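Local coordinates for packaging protein UL32 (Human herpesvirus 8 type M, PDB 6XF9) that forms a pentameric ring required for herpesviral genome packaging, binds zinc, and is thought to direct new capsids to nuclear replication compartments, at residues L17-L21 with M93-A97; P68-D74 with I102-F107; L315-M320 with R332-L337; F425-N430 with T462-A467. All blocks are in the same frame, centred on the assembly; numbering follows the deposited sequence.

Contact 1 of 4, residues L17-L21 with M93-A97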
loop_
_atom_site.group_PDB
_atom_site.type_symbol
_atom_site.label_atom_id
_atom_site.label_comp_id
_atom_site.label_asym_id
_atom_site.label_seq_id
_atom_site.Cartn_x
_atom_site.Cartn_y
_atom_site.Cartn_z
ATOM N N LEU D 17 46.169 -17.642 25.468
ATOM C CA LEU D 17 45.643 -17.232 24.164
ATOM C C LEU D 17 45.421 -18.408 23.212
ATOM O O LEU D 17 44.495 -18.360 22.388
ATOM C CB LEU D 17 46.568 -16.209 23.529
ATOM C CG LEU D 17 46.612 -14.881 24.281
ATOM C CD1 LEU D 17 47.465 -13.930 23.469
ATOM C CD2 LEU D 17 45.213 -14.348 24.483
ATOM N N GLN D 18 46.238 -19.467 23.292
ATOM C CA GLN D 18 45.939 -20.659 22.498
ATOM C C GLN D 18 44.595 -21.238 22.890
ATOM O O GLN D 18 43.853 -21.746 22.042
ATOM C CB GLN D 18 46.999 -21.739 22.689
ATOM C CG GLN D 18 48.309 -21.598 21.982
ATOM C CD GLN D 18 49.281 -22.648 22.453
ATOM O OE1 GLN D 18 48.988 -23.385 23.396
ATOM N NE2 GLN D 18 50.436 -22.757 21.781
ATOM N N LYS D 19 44.270 -21.186 24.180
ATOM C CA LYS D 19 42.999 -21.739 24.628
ATOM C C LYS D 19 41.836 -20.915 24.090
ATOM O O LYS D 19 40.752 -21.455 23.862
ATOM C CB LYS D 19 42.960 -21.828 26.154
ATOM C CG LYS D 19 44.115 -22.685 26.753
ATOM C CD LYS D 19 44.144 -24.104 26.144
ATOM C CE LYS D 19 43.080 -25.074 26.664
ATOM N NZ LYS D 19 43.308 -26.483 26.165
ATOM N N LEU D 20 42.044 -19.601 23.905
ATOM C CA LEU D 20 41.040 -18.748 23.262
ATOM C C LEU D 20 40.914 -19.051 21.766
ATOM O O LEU D 20 39.798 -19.130 21.238
ATOM C CB LEU D 20 41.377 -17.266 23.468
ATOM C CG LEU D 20 40.478 -16.252 22.770
ATOM C CD1 LEU D 20 39.072 -16.386 23.286
ATOM C CD2 LEU D 20 40.980 -14.849 22.976
ATOM N N LEU D 21 42.043 -19.177 21.051
ATOM C CA LEU D 21 41.967 -19.483 19.623
ATOM C C LEU D 21 41.299 -20.834 19.370
ATOM O O LEU D 21 40.492 -20.970 18.444
ATOM C CB LEU D 21 43.356 -19.466 18.994
ATOM C CG LEU D 21 44.105 -18.154 18.810
ATOM C CD1 LEU D 21 45.534 -18.432 18.347
ATOM C CD2 LEU D 21 43.384 -17.300 17.798
ATOM N N MET D 93 42.233 -10.179 19.570
ATOM C CA MET D 93 43.418 -10.871 20.069
ATOM C C MET D 93 44.199 -9.980 21.031
ATOM O O MET D 93 44.541 -10.401 22.141
ATOM C CB MET D 93 44.283 -11.283 18.877
ATOM C CG MET D 93 45.485 -12.182 19.149
ATOM S SD MET D 93 45.116 -13.771 19.940
ATOM C CE MET D 93 46.606 -14.631 19.469
ATOM N N ALA D 94 44.487 -8.737 20.614
ATOM C CA ALA D 94 45.247 -7.795 21.435
ATOM C C ALA D 94 44.532 -7.475 22.739
ATOM O O ALA D 94 45.165 -7.373 23.795
ATOM C CB ALA D 94 45.520 -6.518 20.656
ATOM N N ALA D 95 43.223 -7.233 22.685
ATOM C CA ALA D 95 42.486 -7.023 23.925
ATOM C C ALA D 95 42.501 -8.278 24.795
ATOM O O ALA D 95 42.499 -8.178 26.024
ATOM C CB ALA D 95 41.054 -6.591 23.619
ATOM N N ALA D 96 42.500 -9.470 24.187
ATOM C CA ALA D 96 42.618 -10.687 24.985
ATOM C C ALA D 96 43.957 -10.729 25.700
ATOM O O ALA D 96 44.013 -10.862 26.929
ATOM C CB ALA D 96 42.474 -11.922 24.101
ATOM N N ALA D 97 45.047 -10.568 24.941
ATOM C CA ALA D 97 46.386 -10.607 25.518
ATOM C C ALA D 97 46.543 -9.565 26.616
ATOM O O ALA D 97 46.970 -9.883 27.731
ATOM C CB ALA D 97 47.431 -10.392 24.420
#
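Leu17 and Leu20 meet Ala96 and Ala97 in a buried helix-helix packing, an apolar example in which branched side chains of helix 14-22 rest on the small residues of helix 89-106. The short axes are 10.8 Å apart at closest approach and run closer to antiparallel than perpendicular, at 141°. Leu17 can be followed outward. Its CB points toward the partner helix, and with CG anti to the carbonyl carbon (chi1 -67°) the isobutyl end forks over the alanines. One branch, CD2, lies 3.7 Å from Ala96 CB; the other, CD1, reaches Ala97 CB and, more loosely, the Met93 methyl. Ala96 is thus shared, since Leu20 brings CD2 to the same CB from one turn further along.

Met93 fills the space beside them with a longer chain. Bent at chi2 (58°), it carries CE to Leu21 CD1, and these two side chains cross at about a right angle. Ile10 of helix 7-12 packs on both Leu17 and Ala97, while Leu127 of helix 124-133, the helix that also bears the zinc ligand His130, touches Leu20 and Ala96. The tightest carbon pair is Leu20 CD2 to Ala96 CB, at 3.5 Å.

Contact 2 of 4, residues P68-D74 with I102-F107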
loop_
_atom_site.group_PDB
_atom_site.type_symbol
_atom_site.label_atom_id
_atom_site.label_comp_id
_atom_site.label_asym_id
_atom_site.label_seq_id
_atom_site.Cartn_x
_atom_site.Cartn_y
_atom_site.Cartn_z
ATOM N N PRO D 68 44.014 -2.792 44.563
ATOM C CA PRO D 68 45.211 -2.137 44.025
ATOM C C PRO D 68 44.994 -0.643 43.815
ATOM O O PRO D 68 44.035 -0.080 44.341
ATOM C CB PRO D 68 45.411 -2.835 42.679
ATOM C CG PRO D 68 44.815 -4.188 42.872
ATOM C CD PRO D 68 43.641 -3.989 43.790
ATOM N N MET D 69 45.880 -0.013 43.050
ATOM C CA MET D 69 45.777 1.415 42.777
ATOM C C MET D 69 46.103 1.756 41.335
ATOM O O MET D 69 45.968 2.905 40.912
ATOM C CB MET D 69 46.691 2.204 43.719
ATOM C CG MET D 69 46.405 1.978 45.195
ATOM S SD MET D 69 44.722 2.432 45.656
ATOM C CE MET D 69 44.715 4.175 45.242
ATOM N N GLY D 70 46.533 0.754 40.579
ATOM C CA GLY D 70 46.917 0.983 39.219
ATOM C C GLY D 70 46.181 0.073 38.300
ATOM O O GLY D 70 46.469 0.088 37.147
ATOM N N PHE D 71 45.342 -0.800 38.833
ATOM C CA PHE D 71 44.532 -1.657 38.035
ATOM C C PHE D 71 43.559 -0.801 37.324
ATOM O O PHE D 71 43.316 -0.974 36.174
ATOM C CB PHE D 71 43.723 -2.570 38.894
ATOM C CG PHE D 71 42.660 -3.317 38.158
ATOM C CD1 PHE D 71 42.982 -4.280 37.258
ATOM C CD2 PHE D 71 41.352 -3.070 38.398
ATOM C CE1 PHE D 71 42.015 -4.979 36.606
ATOM C CE2 PHE D 71 40.377 -3.762 37.755
ATOM C CZ PHE D 71 40.710 -4.716 36.860
ATOM N N PHE D 72 43.019 0.171 38.012
ATOM C CA PHE D 72 42.011 0.956 37.321
ATOM C C PHE D 72 42.629 1.767 36.196
ATOM O O PHE D 72 41.942 2.096 35.224
ATOM C CB PHE D 72 41.352 1.909 38.301
ATOM C CG PHE D 72 40.576 1.235 39.380
ATOM C CD1 PHE D 72 39.304 0.747 39.139
ATOM C CD2 PHE D 72 41.126 1.082 40.653
ATOM C CE1 PHE D 72 38.574 0.141 40.148
ATOM C CE2 PHE D 72 40.404 0.463 41.677
ATOM C CZ PHE D 72 39.124 -0.010 41.423
ATOM N N GLU D 73 43.909 2.119 36.319
ATOM C CA GLU D 73 44.583 2.862 35.264
ATOM C C GLU D 73 45.091 1.959 34.156
ATOM O O GLU D 73 45.194 2.403 33.009
ATOM C CB GLU D 73 45.755 3.665 35.815
ATOM C CG GLU D 73 45.386 4.802 36.729
ATOM C CD GLU D 73 46.627 5.477 37.304
ATOM O OE1 GLU D 73 46.540 6.691 37.627
ATOM O OE2 GLU D 73 47.699 4.814 37.367
ATOM N N ASP D 74 45.439 0.709 34.456
ATOM C CA ASP D 74 45.876 -0.140 33.353
ATOM C C ASP D 74 44.687 -0.629 32.545
ATOM O O ASP D 74 44.765 -0.728 31.315
ATOM C CB ASP D 74 46.705 -1.329 33.856
ATOM C CG ASP D 74 48.041 -0.909 34.447
ATOM O OD1 ASP D 74 48.784 -0.122 33.799
ATOM O OD2 ASP D 74 48.359 -1.413 35.548
ATOM N N ILE D 102 46.923 -7.663 32.320
ATOM C CA ILE D 102 46.375 -6.869 33.415
ATOM C C ILE D 102 46.001 -7.768 34.585
ATOM O O ILE D 102 46.097 -7.358 35.748
ATOM C CB ILE D 102 45.180 -6.029 32.928
ATOM C CG1 ILE D 102 45.671 -4.885 32.056
ATOM C CG2 ILE D 102 44.375 -5.465 34.099
ATOM C CD1 ILE D 102 44.569 -4.249 31.281
ATOM N N MET D 103 45.601 -9.015 34.307
ATOM C CA MET D 103 45.177 -9.920 35.375
ATOM C C MET D 103 46.357 -10.519 36.134
ATOM O O MET D 103 46.270 -10.721 37.352
ATOM C CB MET D 103 44.343 -11.068 34.799
ATOM C CG MET D 103 43.001 -10.679 34.240
ATOM S SD MET D 103 41.833 -10.323 35.548
ATOM C CE MET D 103 41.491 -11.945 36.212
ATOM N N HIS D 104 47.458 -10.805 35.436
ATOM C CA HIS D 104 48.663 -11.303 36.084
ATOM C C HIS D 104 49.380 -10.230 36.898
ATOM O O HIS D 104 50.045 -10.555 37.890
ATOM C CB HIS D 104 49.572 -11.893 35.023
ATOM C CG HIS D 104 49.083 -13.209 34.521
ATOM N ND1 HIS D 104 49.131 -13.566 33.192
ATOM C CD2 HIS D 104 48.485 -14.239 35.166
ATOM C CE1 HIS D 104 48.618 -14.776 33.045
ATOM N NE2 HIS D 104 48.213 -15.204 34.227
ATOM N N LEU D 105 49.278 -8.959 36.493
ATOM C CA LEU D 105 49.900 -7.880 37.259
ATOM C C LEU D 105 49.156 -7.614 38.555
ATOM O O LEU D 105 49.780 -7.413 39.606
ATOM C CB LEU D 105 49.964 -6.594 36.440
ATOM C CG LEU D 105 51.072 -6.261 35.457
ATOM C CD1 LEU D 105 51.385 -7.398 34.542
ATOM C CD2 LEU D 105 50.586 -5.086 34.660
ATOM N N HIS D 106 47.825 -7.563 38.497
ATOM C CA HIS D 106 47.052 -7.029 39.607
ATOM C C HIS D 106 46.194 -8.044 40.348
ATOM O O HIS D 106 45.676 -7.708 41.419
ATOM C CB HIS D 106 46.158 -5.886 39.115
ATOM C CG HIS D 106 46.909 -4.793 38.429
ATOM N ND1 HIS D 106 47.211 -3.599 39.045
ATOM C CD2 HIS D 106 47.417 -4.710 37.176
ATOM C CE1 HIS D 106 47.867 -2.824 38.198
ATOM N NE2 HIS D 106 48.005 -3.474 37.055
ATOM N N PHE D 107 45.999 -9.216 39.751
ATOM C CA PHE D 107 45.253 -10.303 40.373
ATOM C C PHE D 107 45.928 -11.641 40.066
ATOM O O PHE D 107 45.367 -12.460 39.339
ATOM C CB PHE D 107 43.805 -10.316 39.882
ATOM C CG PHE D 107 42.993 -9.146 40.359
ATOM C CD1 PHE D 107 42.950 -7.971 39.628
ATOM C CD2 PHE D 107 42.271 -9.221 41.539
ATOM C CE1 PHE D 107 42.204 -6.892 40.063
ATOM C CE2 PHE D 107 41.522 -8.148 41.980
ATOM C CZ PHE D 107 41.488 -6.980 41.242
#
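An aromatic cluster of Phe71, His106 and Phe107 joins the start of helix 71-83 to the end of helix 89-106. Phe107 directs its edge at the face of Phe71: its CE1 stands 3.8 Å above the plane, over the ring centre, and the planes are 82° apart. This is a T-shaped pair. Phe71 in turn presents its own edge to the face of His106, with centroids 5.8 Å apart and planes at 60°. The torsion of Phe71, with CG anti to the backbone N, sets the ring under the Phe107 edge, where its CE1 also meets Ile102 CG2 at 3.5 Å.

The two helices belong to a largely helical fold, and here the first turn of one meets the last turn of the other, with Gly70 at the N-cap position. His106 lies against that turn, the backbone of Phe71 over one face of its imidazole and Pro68 CB near its edge. NE2 of His106 gives a weak hydrogen bond to Asp74 OD2, 2.6 Å long but bent to 127° at the proton, the two side chains crossing at about a right angle. The other carboxylate oxygen, OD1, makes a salt bridge to Arg398, which also pairs with Glu73. One turn before His106, Ile102 turns CD1 onto the backbone of Asp74, 3.5 Å from its O.

Contact 3 of 4, residues L315-M320 with R332-L337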
loop_
_atom_site.group_PDB
_atom_site.type_symbol
_atom_site.label_atom_id
_atom_site.label_comp_id
_atom_site.label_asym_id
_atom_site.label_seq_id
_atom_site.Cartn_x
_atom_site.Cartn_y
_atom_site.Cartn_z
ATOM N N LEU D 315 47.084 5.207 -0.755
ATOM C CA LEU D 315 46.646 4.388 -1.881
ATOM C C LEU D 315 45.300 4.871 -2.421
ATOM O O LEU D 315 45.099 4.945 -3.642
ATOM C CB LEU D 315 46.563 2.925 -1.452
ATOM C CG LEU D 315 46.036 1.892 -2.451
ATOM C CD1 LEU D 315 46.802 1.908 -3.774
ATOM C CD2 LEU D 315 46.024 0.504 -1.826
ATOM N N GLN D 316 44.371 5.224 -1.528
ATOM C CA GLN D 316 43.086 5.735 -1.989
ATOM C C GLN D 316 43.268 6.965 -2.859
ATOM O O GLN D 316 42.514 7.162 -3.820
ATOM C CB GLN D 316 42.166 6.050 -0.814
ATOM C CG GLN D 316 40.769 6.413 -1.267
ATOM C CD GLN D 316 39.859 6.724 -0.112
ATOM O OE1 GLN D 316 40.315 6.930 1.023
ATOM N NE2 GLN D 316 38.548 6.664 -0.366
ATOM N N CYS D 317 44.209 7.849 -2.482
ATOM C CA CYS D 317 44.539 9.015 -3.308
ATOM C C CYS D 317 45.185 8.596 -4.625
ATOM O O CYS D 317 44.928 9.210 -5.666
ATOM C CB CYS D 317 45.446 9.987 -2.544
ATOM S SG CYS D 317 44.726 10.585 -0.971
ATOM N N GLU D 318 46.038 7.568 -4.609
ATOM C CA GLU D 318 46.640 7.142 -5.866
ATOM C C GLU D 318 45.571 6.596 -6.793
ATOM O O GLU D 318 45.571 6.887 -7.996
ATOM C CB GLU D 318 47.697 6.046 -5.666
ATOM C CG GLU D 318 49.035 6.401 -5.006
ATOM C CD GLU D 318 50.107 5.319 -5.283
ATOM O OE1 GLU D 318 50.640 4.696 -4.337
ATOM O OE2 GLU D 318 50.334 5.002 -6.471
ATOM N N VAL D 319 44.647 5.802 -6.242
ATOM C CA VAL D 319 43.587 5.208 -7.049
ATOM C C VAL D 319 42.687 6.295 -7.641
ATOM O O VAL D 319 42.344 6.264 -8.829
ATOM C CB VAL D 319 42.801 4.190 -6.206
ATOM C CG1 VAL D 319 41.569 3.744 -6.960
ATOM C CG2 VAL D 319 43.688 3.007 -5.832
ATOM N N MET D 320 42.325 7.293 -6.835
ATOM C CA MET D 320 41.480 8.380 -7.316
ATOM C C MET D 320 42.232 9.310 -8.276
ATOM O O MET D 320 41.732 9.641 -9.357
ATOM C CB MET D 320 40.957 9.166 -6.120
ATOM C CG MET D 320 40.062 8.370 -5.201
ATOM S SD MET D 320 38.666 7.671 -6.087
ATOM C CE MET D 320 37.439 8.937 -5.698
ATOM N N ARG D 332 41.831 0.643 -11.837
ATOM C CA ARG D 332 42.749 1.627 -11.262
ATOM C C ARG D 332 43.580 1.014 -10.150
ATOM O O ARG D 332 44.779 1.292 -10.027
ATOM C CB ARG D 332 41.974 2.799 -10.687
ATOM C CG ARG D 332 41.347 3.701 -11.671
ATOM C CD ARG D 332 40.525 4.748 -10.970
ATOM N NE ARG D 332 39.828 5.581 -11.933
ATOM C CZ ARG D 332 40.010 6.881 -12.063
ATOM N NH1 ARG D 332 40.865 7.505 -11.266
ATOM N NH2 ARG D 332 39.317 7.552 -12.979
ATOM N N ILE D 333 42.944 0.214 -9.299
ATOM C CA ILE D 333 43.661 -0.476 -8.240
ATOM C C ILE D 333 44.703 -1.416 -8.835
ATOM O O ILE D 333 45.847 -1.481 -8.368
ATOM C CB ILE D 333 42.653 -1.217 -7.347
ATOM C CG1 ILE D 333 41.789 -0.209 -6.592
ATOM C CG2 ILE D 333 43.363 -2.140 -6.403
ATOM C CD1 ILE D 333 40.481 -0.769 -6.084
ATOM N N ALA D 334 44.327 -2.163 -9.874
ATOM C CA ALA D 334 45.291 -3.055 -10.507
ATOM C C ALA D 334 46.429 -2.269 -11.139
ATOM O O ALA D 334 47.593 -2.660 -11.020
ATOM C CB ALA D 334 44.607 -3.937 -11.543
ATOM N N PHE D 335 46.116 -1.144 -11.792
ATOM C CA PHE D 335 47.156 -0.332 -12.429
ATOM C C PHE D 335 48.150 0.215 -11.412
ATOM O O PHE D 335 49.362 0.189 -11.648
ATOM C CB PHE D 335 46.541 0.831 -13.213
ATOM C CG PHE D 335 45.808 0.418 -14.484
ATOM C CD1 PHE D 335 45.695 -0.926 -14.854
ATOM C CD2 PHE D 335 45.213 1.390 -15.307
ATOM C CE1 PHE D 335 45.013 -1.279 -16.018
ATOM C CE2 PHE D 335 44.533 1.037 -16.471
ATOM C CZ PHE D 335 44.434 -0.295 -16.824
ATOM N N VAL D 336 47.664 0.738 -10.283
ATOM C CA VAL D 336 48.574 1.276 -9.269
ATOM C C VAL D 336 49.488 0.185 -8.722
ATOM O O VAL D 336 50.691 0.393 -8.556
ATOM C CB VAL D 336 47.779 1.960 -8.144
ATOM C CG1 VAL D 336 48.662 2.153 -6.941
ATOM C CG2 VAL D 336 47.236 3.291 -8.630
ATOM N N LEU D 337 48.942 -0.997 -8.463
ATOM C CA LEU D 337 49.665 -2.080 -7.805
ATOM C C LEU D 337 50.354 -3.067 -8.741
ATOM O O LEU D 337 50.980 -4.005 -8.238
ATOM C CB LEU D 337 48.716 -2.863 -6.890
ATOM C CG LEU D 337 48.062 -2.105 -5.733
ATOM C CD1 LEU D 337 47.345 -3.117 -4.908
ATOM C CD2 LEU D 337 49.113 -1.395 -4.879
#
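Val319 and Arg332 bring helix 308-321 and helix 329-338 together in a steep helix-helix crossing, the short axes 9.2 Å apart at closest approach and their directions 111° from each other. Arg332 sets the polar end of the contact. Its CG is anti to the carbonyl carbon and the chain then runs extended from CG to NE (chi2 175°), long enough to lay the guanidinium beside the partner helix. NH1 donates to Val319 O at 3.1 Å, and the bond is nearly straight, with the acceptor only 6° out of the guanidinium plane and the donor in the carbonyl plane. NE turns elsewhere, to Val327 O in the connection between the helices.

The apolar part depends on branching. Both methyls of Val319 are used: CG1 lies against Arg332 CB, and CG2 sits 3.8 Å from Ile333 CG1. Val336 points toward the other helix and brings CG1 against two neighbours of different character, Leu315 CD1 at 3.7 Å and Glu318 OE2 at 3.3 Å. Leu315 CD1 extends further to Leu337 CD2, the two side chains crossing at about a right angle. Glu318, extended beyond CG, passes obliquely across Val336, while OE1 is hydrogen-bonded to Tyr345 OH.

Phe368 and Ile363 of helix 360-369 touch this core, and Phe335 stacks on Phe59 of a neighbouring subunit. Bonds from NE and NH1 to backbone carbonyls would together restrict rotation of the buried guanidinium, so this charged group is held by main-chain dipoles and probably stabilised by their partial negative charge.

Contact 4 of 4, residues F425-N430 with T462-A467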
loop_
_atom_site.group_PDB
_atom_site.type_symbol
_atom_site.label_atom_id
_atom_site.label_comp_id
_atom_site.label_asym_id
_atom_site.label_seq_id
_atom_site.Cartn_x
_atom_site.Cartn_y
_atom_site.Cartn_z
ATOM N N PHE D 425 23.626 -4.161 8.293
ATOM C CA PHE D 425 23.977 -4.452 6.901
ATOM C C PHE D 425 24.866 -5.689 6.787
ATOM O O PHE D 425 24.577 -6.602 6.009
ATOM C CB PHE D 425 24.659 -3.235 6.283
ATOM C CG PHE D 425 25.136 -3.451 4.874
ATOM C CD1 PHE D 425 24.282 -3.279 3.801
ATOM C CD2 PHE D 425 26.450 -3.790 4.622
ATOM C CE1 PHE D 425 24.726 -3.462 2.503
ATOM C CE2 PHE D 425 26.907 -3.968 3.334
ATOM C CZ PHE D 425 26.039 -3.805 2.269
ATOM N N LYS D 426 25.950 -5.756 7.559
ATOM C CA LYS D 426 26.750 -6.978 7.541
ATOM C C LYS D 426 25.891 -8.198 7.863
ATOM O O LYS D 426 26.220 -9.324 7.463
ATOM C CB LYS D 426 27.927 -6.861 8.513
ATOM C CG LYS D 426 28.926 -5.786 8.126
ATOM C CD LYS D 426 29.306 -5.872 6.649
ATOM C CE LYS D 426 30.458 -6.816 6.452
ATOM N NZ LYS D 426 30.651 -7.193 5.035
ATOM N N GLY D 427 24.820 -8.000 8.635
ATOM C CA GLY D 427 23.939 -9.108 8.973
ATOM C C GLY D 427 23.094 -9.577 7.806
ATOM O O GLY D 427 22.930 -10.781 7.592
ATOM N N LEU D 428 22.514 -8.641 7.052
ATOM C CA LEU D 428 21.740 -9.075 5.897
ATOM C C LEU D 428 22.643 -9.753 4.874
ATOM O O LEU D 428 22.210 -10.668 4.165
ATOM C CB LEU D 428 20.985 -7.893 5.272
ATOM C CG LEU D 428 21.713 -6.735 4.613
ATOM C CD1 LEU D 428 22.280 -7.089 3.251
ATOM C CD2 LEU D 428 20.740 -5.604 4.433
ATOM N N GLN D 429 23.912 -9.360 4.839
ATOM C CA GLN D 429 24.918 -9.887 3.924
ATOM C C GLN D 429 25.412 -11.282 4.305
ATOM O O GLN D 429 25.953 -11.992 3.453
ATOM C CB GLN D 429 26.068 -8.882 3.875
ATOM C CG GLN D 429 26.841 -8.832 2.621
ATOM C CD GLN D 429 27.832 -7.696 2.641
ATOM O OE1 GLN D 429 28.126 -7.154 3.694
ATOM N NE2 GLN D 429 28.338 -7.313 1.476
ATOM N N ASN D 430 25.314 -11.668 5.574
ATOM C CA ASN D 430 25.877 -12.932 6.044
ATOM C C ASN D 430 24.822 -13.852 6.654
ATOM O O ASN D 430 25.188 -14.844 7.298
ATOM C CB ASN D 430 26.973 -12.677 7.093
ATOM C CG ASN D 430 28.253 -12.059 6.515
ATOM O OD1 ASN D 430 28.902 -12.613 5.610
ATOM N ND2 ASN D 430 28.611 -10.884 7.040
ATOM N N THR D 462 27.003 -2.912 -3.185
ATOM C CA THR D 462 27.959 -3.634 -2.347
ATOM C C THR D 462 27.422 -4.983 -1.930
ATOM O O THR D 462 28.143 -5.982 -1.972
ATOM C CB THR D 462 28.318 -2.829 -1.103
ATOM O OG1 THR D 462 28.859 -1.573 -1.501
ATOM C CG2 THR D 462 29.333 -3.585 -0.249
ATOM N N SER D 463 26.163 -5.038 -1.509
ATOM C CA SER D 463 25.611 -6.319 -1.091
ATOM C C SER D 463 25.544 -7.307 -2.241
ATOM O O SER D 463 25.733 -8.516 -2.034
ATOM C CB SER D 463 24.218 -6.139 -0.517
ATOM O OG SER D 463 23.702 -7.425 -0.234
ATOM N N HIS D 464 25.273 -6.827 -3.458
ATOM C CA HIS D 464 25.292 -7.741 -4.593
ATOM C C HIS D 464 26.709 -8.260 -4.823
ATOM O O HIS D 464 26.908 -9.463 -5.017
ATOM C CB HIS D 464 24.732 -7.070 -5.859
ATOM C CG HIS D 464 23.227 -7.017 -5.912
ATOM N ND1 HIS D 464 22.434 -8.148 -5.957
ATOM C CD2 HIS D 464 22.376 -5.961 -6.033
ATOM C CE1 HIS D 464 21.159 -7.788 -6.028
ATOM N NE2 HIS D 464 21.097 -6.467 -6.089
ATOM N N LEU D 465 27.714 -7.381 -4.726
ATOM C CA LEU D 465 29.059 -7.712 -5.196
ATOM C C LEU D 465 29.851 -8.602 -4.223
ATOM O O LEU D 465 30.389 -9.639 -4.635
ATOM C CB LEU D 465 29.842 -6.424 -5.470
ATOM C CG LEU D 465 29.508 -5.561 -6.704
ATOM C CD1 LEU D 465 30.509 -4.390 -6.873
ATOM C CD2 LEU D 465 29.371 -6.393 -7.986
ATOM N N TYR D 466 29.909 -8.252 -2.929
ATOM C CA TYR D 466 30.984 -8.731 -2.055
ATOM C C TYR D 466 30.463 -9.398 -0.779
ATOM O O TYR D 466 29.283 -9.308 -0.415
ATOM C CB TYR D 466 31.931 -7.579 -1.667
ATOM C CG TYR D 466 32.626 -6.949 -2.853
ATOM C CD1 TYR D 466 33.199 -7.733 -3.830
ATOM C CD2 TYR D 466 32.681 -5.580 -3.005
ATOM C CE1 TYR D 466 33.834 -7.185 -4.926
ATOM C CE2 TYR D 466 33.308 -5.009 -4.102
ATOM C CZ TYR D 466 33.876 -5.824 -5.063
ATOM O OH TYR D 466 34.485 -5.283 -6.174
ATOM N N ALA D 467 31.390 -10.097 -0.112
ATOM C CA ALA D 467 31.165 -10.764 1.176
ATOM C C ALA D 467 31.447 -9.830 2.339
ATOM O O ALA D 467 30.959 -10.071 3.456
ATOM C CB ALA D 467 32.033 -12.012 1.300
ATOM O OXT ALA D 467 32.169 -8.831 2.174
#
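Gln429 and Lys426 of helix 416-430 reach across to the C-terminal residues Tyr466 and Ala467, a contact in which polar side chains receive the end of the chain. Gln429 points toward helix 459-465, and its chain, extended beyond CG (chi2 173°), carries the amide over to the last residues. NE2 gives a weak hydrogen bond to Tyr466 O, 2.9 Å long and bent to 125°. The other amide atom, OE1, takes a bond from Lys426 NZ at 2.9 Å; the ammonium stands above the carbonyl plane, 47° out of it.

Lys426 starts away from the partner segment and comes back through bends at chi2 and chi3. Its NZ thereby approaches the terminal carboxylate, with a weak hydrogen bond to Ala467 O at 3.3 Å and a long salt bridge to OXT at 3.6 Å. Asp370 is a stronger partner of this ammonium, and Lys365 pairs with OXT. The Lys426 side chain lies about 8 Å from the zinc ion held by Cys296, Cys299, His366 and Cys373.

Beside the polar group, Phe425 turns its ring edge to the other helix, CZ lying 4.2 Å from Thr462 CG2 and 4.1 Å from Ser463 CB. Helix 435-451 packs on Phe425 and Leu428, helix 360-369 lies against Thr462 and Tyr466, and OG1 of Thr292, on the short strand 292-293, is hydrogen-bonded to the backbone N of Ala467.

In the fold
Contacts 1 and 2 share helix 89-106 and lie on the same side of the chain's centre, yet differ in depth: contact 1 is buried and wholly apolar, whereas contact 2, farther out, is partly buried and mixes aromatic rings with a weak bond to a carboxylate. Contacts 3 and 4 come later in the chain and, though buried, also take in charged groups, an arginine on backbone carbonyl oxygen in contact 3 and a lysine near the terminal carboxylate in contact 4. Helix 360-369 packs on both of these, and both touch a neighbouring subunit of the pentamer; contacts 1 and 2 have no such touch. Contacts 2 and 3 lie on opposite sides of the chain's centre.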